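Local structure of amidohydrolase (Brucella melitensis biovar Abortus, 4F0L) at residues A16-A19 / G24-E27; A68-M73 / W88-I93; R112-M117 / D148-A153. The protein is probably a metal-dependent deaminase of the amidohydrolase superfamily, related to formimidoylglutamate deiminase, and carries an iron(III) ion in its TIM-barrel active site. All blocks are in the same frame, centred on the assembly; numbering follows the deposited sequence.

Contact 1: A16-A19 / G24-E27; sequences ARQA and GWAE
A19 and A26 form an antiparallel hydrogen-bonded pair, with A19 N giving its hydrogen to A26 O (2.9 Å) and A26 N giving its own to A19 O (2.9 Å) in bonds bent by no more than 20°. One residue further out, Q18 and E27 make the non-hydrogen-bonded pair, their CA atoms 4.5 Å apart. Q18 CA there approaches A26 O at 3.3 Å, and E27 CA approaches R17 O at the same distance, both as CA-H...O contacts. The arrangement is a short beta hairpin, strands 19-21 and 24-26, in the HutF-type N-terminal region.

W25 brings the CE3-CZ3 side of its ring to the partner backbone: CE3 comes to 3.5 Å from A19 C, and A19 N lies in the ring plane at the edge. CB of Q18 meets the same CE3 obliquely at 3.9 Å. W25 CG sits anti to the carbonyl carbon (chi1 -72°), which swings the indole toward A19 while NE1 reaches D409. The amide of Q18 also leaves the hairpin, NE2 bonding to A406 O. Main-chain bonds thus set the pairing, while the polar ends of Q18 and W25 tie it to the segment around 406-409.

Contact 2: A68-M73 / W88-I93; sequences AFQYGM and WSWREI
M73 CE stands over one face of the W90 indole, 3.7 Å from the centroid of the five-membered ring and 14° off its normal, a CH-pi contact made by the methyl. SD lies farther back above the same ring, 5.1 Å from that centroid, so the Met-aromatic contact rests on CE more than on sulfur. The thioether chain is bent at its last torsion (chi3 -105°) and crosses the indole at about a right angle. Q70 comes to the edge of the same ring instead: OE1 lies near the ring plane, 3.8 Å from W90 CZ2, with the amide plane turned 87° from that of the indole. No hydrogen bond joins the two.

The helical turn 68-72 follows strand 56-66 of the amidohydrolase TIM barrel, which carries the iron ligand H65, with H67 just beyond its end. Q70 of this turn and M73 just after it pack against the start of helix 88-100. The side chain of Q70 lies about 6 Å from the iron(III) ion, near H67 and D329. Along the helix, I93 adds an apolar patch, its CG2 resting 3.8 Å from M73 CB. M94 and F97, further along that helix, also pack on M73, and R354 of the second subunit touches W90.

Contact 3: R112-M117 / D148-A153; sequences RLYVDM and DRIAAA
Y114 meets I150 and A153 in a buried, sparse helix-to-helix contact, where one tyrosine of helix 103-119 reaches across to helix 145-157 within the TIM-barrel domain. The two segments bury just 131 Å² between them and share no hydrogen bond; the nearest CA atoms, those of Y114 and A153, are 7.6 Å apart. With CG anti to its carbonyl carbon (chi1 -61°), the tyrosine points its ring out from its own helix, edge first.

The phenol offers that edge along its length. Near the ring's root, CD2 lies 4.2 Å from A153 CB and 4.1 Å from A153 C. Halfway along, CE2 is 4.0 Å from I150 O, which stays near the ring plane. At the far end, the hydroxyl OH comes to 3.5 Å from I150 CG2, while the CD1 methyl of the same isoleucine is a little more distant. The two side chains cross at about a right angle, so I150 presents its branch methyl to the phenol's end and does not lie along the ring. The small methyl of A153 lets the ring edge come close to the main chain there.

The buried hydroxyl has a polar partner beyond the two helices: it hydrogen-bonds to E127 on strand 122-129, which probably holds the phenol in this direction. Y114 also packs on V125 of that strand, and I150 on E127 and H129, while A110, one turn earlier on helix 103-119, packs against both I150 and A153. Both helices therefore lie together over strand 122-129, the strand that runs between them in the chain.

In the fold
Contact 3 is wholly buried, whereas contacts 1 and 2 are partly so, contact 1 lying farthest out, 26 Å from the centre of the chain. Contacts 1 and 2 fall on opposite sides of that centre, with about 27 Å between nearest atoms. Only contact 1 has backbone hydrogen bonds across its segments; contacts 2 and 3 depend on aromatic side chains. Helix 88-100 of contact 2 leads directly into helix 103-119 of contact 3. Contacts 2 and 3 touch: Y71 OH is 2.6 Å from D116 OD2, a probable hydrogen bond, and A68 and Y71 pack on L113. Both also reach the second subunit, which contact 1 does not.

Contact 1: A16-A19 / G24-E27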
# COMPACT_ATOMS: atom_id res chain seq x y z
N ALA B 16 -10.95 26.34 -8.94
CA ALA B 16 -11.18 24.95 -8.58
C ALA B 16 -12.66 24.69 -8.45
O ALA B 16 -13.35 25.40 -7.69
CB ALA B 16 -10.52 24.67 -7.24
N ARG B 17 -13.14 23.64 -9.10
CA ARG B 17 -14.54 23.26 -8.91
C ARG B 17 -14.82 22.88 -7.47
O ARG B 17 -15.86 23.18 -6.96
CB ARG B 17 -14.93 22.07 -9.78
CG ARG B 17 -15.35 22.41 -11.18
CD ARG B 17 -16.13 21.26 -11.82
NE ARG B 17 -16.47 21.62 -13.19
CZ ARG B 17 -15.61 21.65 -14.21
NH1 ARG B 17 -14.32 21.30 -14.04
NH2 ARG B 17 -16.05 22.01 -15.42
N GLN B 18 -13.88 22.19 -6.82
CA GLN B 18 -13.93 21.95 -5.37
C GLN B 18 -12.54 22.16 -4.80
O GLN B 18 -11.56 21.79 -5.41
CB GLN B 18 -14.35 20.52 -5.05
CG GLN B 18 -15.69 20.06 -5.61
CD GLN B 18 -15.98 18.61 -5.29
OE1 GLN B 18 -16.37 18.28 -4.17
NE2 GLN B 18 -15.79 17.73 -6.28
N ALA B 19 -12.48 22.73 -3.61
CA ALA B 19 -11.23 22.91 -2.92
C ALA B 19 -11.46 22.69 -1.45
O ALA B 19 -12.49 23.09 -0.90
CB ALA B 19 -10.66 24.28 -3.17
N GLY B 24 -13.52 23.43 5.61
CA GLY B 24 -14.30 22.47 4.84
C GLY B 24 -14.22 22.61 3.31
O GLY B 24 -13.58 23.54 2.77
N TRP B 25 -14.86 21.67 2.62
CA TRP B 25 -14.99 21.77 1.17
C TRP B 25 -15.76 22.97 0.77
O TRP B 25 -16.76 23.29 1.36
CB TRP B 25 -15.68 20.55 0.57
CG TRP B 25 -14.78 19.34 0.60
CD1 TRP B 25 -14.82 18.29 1.52
CD2 TRP B 25 -13.69 19.04 -0.29
NE1 TRP B 25 -13.85 17.37 1.24
CE2 TRP B 25 -13.13 17.77 0.18
CE3 TRP B 25 -13.13 19.65 -1.41
CZ2 TRP B 25 -12.07 17.18 -0.46
CZ3 TRP B 25 -12.06 19.04 -2.06
CH2 TRP B 25 -11.53 17.85 -1.59
N ALA B 26 -15.27 23.67 -0.25
CA ALA B 26 -16.06 24.73 -0.90
C ALA B 26 -16.04 24.48 -2.39
O ALA B 26 -15.12 23.84 -2.92
CB ALA B 26 -15.49 26.10 -0.58
N GLU B 27 -17.04 25.03 -3.07
CA GLU B 27 -17.16 24.89 -4.50
C GLU B 27 -16.89 26.20 -5.23
O GLU B 27 -17.16 27.30 -4.70
CB GLU B 27 -18.57 24.40 -4.85
CG GLU B 27 -18.86 23.00 -4.32
CD GLU B 27 -20.23 22.54 -4.75
OE1 GLU B 27 -21.19 22.69 -3.96
OE2 GLU B 27 -20.38 22.12 -5.91

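Contact 2: A68-M73 / W88-I93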
# COMPACT_ATOMS: atom_id res chain seq x y z
N ALA B 68 17.41 11.49 2.90
CA ALA B 68 17.40 11.47 1.43
C ALA B 68 18.25 10.34 0.86
O ALA B 68 17.84 9.68 -0.07
CB ALA B 68 17.84 12.80 0.85
N PHE B 69 19.42 10.08 1.45
CA PHE B 69 20.33 9.06 0.89
C PHE B 69 19.75 7.66 0.87
O PHE B 69 20.12 6.87 0.03
CB PHE B 69 21.70 9.08 1.60
CG PHE B 69 21.69 8.49 2.98
CD1 PHE B 69 21.92 7.14 3.18
CD2 PHE B 69 21.47 9.29 4.10
CE1 PHE B 69 21.92 6.60 4.46
CE2 PHE B 69 21.47 8.77 5.38
CZ PHE B 69 21.69 7.41 5.56
N GLN B 70 18.83 7.38 1.79
CA GLN B 70 18.23 6.07 1.89
C GLN B 70 17.34 5.75 0.70
O GLN B 70 17.07 4.57 0.42
CB GLN B 70 17.48 5.88 3.23
CG GLN B 70 18.46 5.90 4.42
CD GLN B 70 17.78 5.77 5.77
OE1 GLN B 70 16.62 5.44 5.86
NE2 GLN B 70 18.54 5.94 6.84
N TYR B 71 16.89 6.79 -0.02
CA TYR B 71 16.13 6.57 -1.26
C TYR B 71 16.94 5.71 -2.22
O TYR B 71 16.38 4.96 -3.01
CB TYR B 71 15.85 7.90 -1.92
CG TYR B 71 15.04 7.91 -3.22
CD1 TYR B 71 13.67 7.63 -3.24
CD2 TYR B 71 15.65 8.29 -4.42
CE1 TYR B 71 12.94 7.67 -4.43
CE2 TYR B 71 14.94 8.36 -5.60
CZ TYR B 71 13.58 8.03 -5.61
OH TYR B 71 12.89 8.12 -6.79
N GLY B 72 18.26 5.86 -2.20
CA GLY B 72 19.12 5.04 -3.05
C GLY B 72 19.05 3.55 -2.75
O GLY B 72 19.28 2.73 -3.62
N MET B 73 18.70 3.19 -1.52
CA MET B 73 18.65 1.78 -1.14
C MET B 73 17.24 1.20 -1.19
O MET B 73 17.05 0.02 -0.88
CB MET B 73 19.27 1.55 0.25
CG MET B 73 18.35 1.87 1.42
SD MET B 73 19.22 1.94 3.01
CE MET B 73 18.68 0.37 3.71
N TRP B 88 19.79 -7.20 10.29
CA TRP B 88 21.20 -7.07 9.89
C TRP B 88 21.32 -6.58 8.46
O TRP B 88 22.07 -5.63 8.19
CB TRP B 88 21.97 -8.39 10.06
N SER B 89 20.56 -7.19 7.55
CA SER B 89 20.63 -6.83 6.12
C SER B 89 20.30 -5.34 5.87
O SER B 89 20.95 -4.69 5.05
CB SER B 89 19.73 -7.75 5.29
OG SER B 89 18.36 -7.62 5.64
N TRP B 90 19.32 -4.81 6.60
CA TRP B 90 18.96 -3.39 6.47
C TRP B 90 20.11 -2.50 6.89
O TRP B 90 20.48 -1.59 6.18
CB TRP B 90 17.72 -3.06 7.30
CG TRP B 90 17.17 -1.70 6.99
CD1 TRP B 90 16.19 -1.37 6.06
CD2 TRP B 90 17.56 -0.41 7.60
NE1 TRP B 90 15.94 -0.02 6.06
CE2 TRP B 90 16.74 0.62 6.95
CE3 TRP B 90 18.47 -0.04 8.58
CZ2 TRP B 90 16.85 1.96 7.28
CZ3 TRP B 90 18.58 1.32 8.89
CH2 TRP B 90 17.77 2.29 8.27
N ARG B 91 20.67 -2.76 8.06
CA ARG B 91 21.84 -1.99 8.52
C ARG B 91 23.06 -2.13 7.59
O ARG B 91 23.75 -1.15 7.35
CB ARG B 91 22.21 -2.37 9.95
CG ARG B 91 21.14 -1.99 10.97
CD ARG B 91 21.73 -1.78 12.36
NE ARG B 91 22.60 -2.89 12.74
CZ ARG B 91 22.18 -4.09 13.12
NH1 ARG B 91 20.88 -4.39 13.18
NH2 ARG B 91 23.07 -5.02 13.44
N GLU B 92 23.31 -3.33 7.08
CA GLU B 92 24.45 -3.55 6.17
C GLU B 92 24.30 -2.70 4.90
O GLU B 92 25.25 -2.03 4.49
CB GLU B 92 24.64 -5.03 5.78
CG GLU B 92 25.66 -5.23 4.65
CD GLU B 92 26.21 -6.66 4.54
OE1 GLU B 92 25.41 -7.62 4.61
OE2 GLU B 92 27.45 -6.81 4.35
N ILE B 93 23.12 -2.74 4.29
CA ILE B 93 22.87 -1.98 3.08
C ILE B 93 22.91 -0.48 3.43
O ILE B 93 23.54 0.29 2.73
CB ILE B 93 21.56 -2.36 2.38
CG1 ILE B 93 21.54 -3.86 1.99
CG2 ILE B 93 21.34 -1.50 1.14
CD1 ILE B 93 22.72 -4.35 1.17

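Contact 3: R112-M117 / D148-A153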
# COMPACT_ATOMS: atom_id res chain seq x y z
N ARG B 112 16.33 13.35 -7.09
CA ARG B 112 15.37 12.41 -7.65
C ARG B 112 14.30 12.03 -6.62
O ARG B 112 13.15 11.82 -6.97
CB ARG B 112 16.08 11.16 -8.18
CG ARG B 112 15.19 10.19 -8.92
CD ARG B 112 14.59 10.84 -10.18
NE ARG B 112 13.57 10.02 -10.86
CZ ARG B 112 12.28 9.93 -10.49
NH1 ARG B 112 11.80 10.59 -9.45
NH2 ARG B 112 11.47 9.15 -11.17
N LEU B 113 14.70 11.96 -5.36
CA LEU B 113 13.74 11.79 -4.26
C LEU B 113 12.73 12.92 -4.15
O LEU B 113 11.51 12.68 -4.01
CB LEU B 113 14.48 11.69 -2.95
CG LEU B 113 13.58 11.73 -1.72
CD1 LEU B 113 12.57 10.60 -1.73
CD2 LEU B 113 14.40 11.79 -0.41
N TYR B 114 13.23 14.14 -4.21
CA TYR B 114 12.34 15.29 -4.06
C TYR B 114 11.40 15.40 -5.26
O TYR B 114 10.25 15.80 -5.12
CB TYR B 114 13.12 16.59 -3.77
CG TYR B 114 13.95 16.57 -2.48
CD1 TYR B 114 13.61 15.73 -1.41
CD2 TYR B 114 15.05 17.38 -2.32
CE1 TYR B 114 14.37 15.69 -0.25
CE2 TYR B 114 15.79 17.36 -1.17
CZ TYR B 114 15.46 16.52 -0.14
OH TYR B 114 16.20 16.48 1.02
N VAL B 115 11.87 15.01 -6.45
CA VAL B 115 10.98 14.92 -7.60
C VAL B 115 9.86 13.88 -7.36
O VAL B 115 8.67 14.13 -7.62
CB VAL B 115 11.75 14.60 -8.89
CG1 VAL B 115 10.82 14.01 -9.96
CG2 VAL B 115 12.51 15.85 -9.38
N ASP B 116 10.24 12.71 -6.88
CA ASP B 116 9.27 11.66 -6.54
C ASP B 116 8.25 12.19 -5.48
O ASP B 116 7.03 12.02 -5.61
CB ASP B 116 10.08 10.47 -6.00
CG ASP B 116 9.52 9.15 -6.41
OD1 ASP B 116 8.27 9.05 -6.37
OD2 ASP B 116 10.32 8.19 -6.70
N MET B 117 8.74 12.85 -4.43
CA MET B 117 7.85 13.43 -3.40
C MET B 117 6.90 14.46 -4.02
O MET B 117 5.72 14.42 -3.77
CB MET B 117 8.65 14.12 -2.30
CG MET B 117 9.37 13.14 -1.36
SD MET B 117 10.25 14.04 -0.07
CE MET B 117 10.76 12.72 1.04
N ASP B 148 24.54 21.60 2.06
CA ASP B 148 24.48 22.44 0.87
C ASP B 148 23.95 21.65 -0.35
O ASP B 148 23.25 22.20 -1.21
CB ASP B 148 25.84 23.04 0.52
CG ASP B 148 26.45 23.89 1.64
OD1 ASP B 148 25.83 24.17 2.69
OD2 ASP B 148 27.62 24.27 1.46
N ARG B 149 24.35 20.38 -0.44
CA ARG B 149 23.84 19.51 -1.52
C ARG B 149 22.33 19.28 -1.43
O ARG B 149 21.62 19.27 -2.47
CB ARG B 149 24.58 18.18 -1.52
CG ARG B 149 26.07 18.32 -1.79
CD ARG B 149 26.33 18.86 -3.19
NE ARG B 149 27.76 18.88 -3.49
CZ ARG B 149 28.29 18.85 -4.71
NH1 ARG B 149 27.54 18.77 -5.82
NH2 ARG B 149 29.60 18.89 -4.85
N ILE B 150 21.84 19.10 -0.20
CA ILE B 150 20.41 18.96 0.06
C ILE B 150 19.69 20.20 -0.42
O ILE B 150 18.73 20.12 -1.20
CB ILE B 150 20.12 18.73 1.56
CG1 ILE B 150 20.66 17.38 2.02
CG2 ILE B 150 18.64 18.87 1.88
CD1 ILE B 150 20.24 16.20 1.18
N ALA B 151 20.19 21.35 0.01
CA ALA B 151 19.59 22.60 -0.37
C ALA B 151 19.63 22.84 -1.90
O ALA B 151 18.65 23.33 -2.46
CB ALA B 151 20.19 23.75 0.39
N ALA B 152 20.74 22.49 -2.55
CA ALA B 152 20.83 22.58 -3.99
C ALA B 152 19.81 21.67 -4.66
O ALA B 152 19.16 22.09 -5.65
CB ALA B 152 22.24 22.26 -4.51
N ALA B 153 19.67 20.44 -4.14
CA ALA B 153 18.70 19.49 -4.68
C ALA B 153 17.26 20.03 -4.51
O ALA B 153 16.48 20.09 -5.48
CB ALA B 153 18.85 18.12 -3.99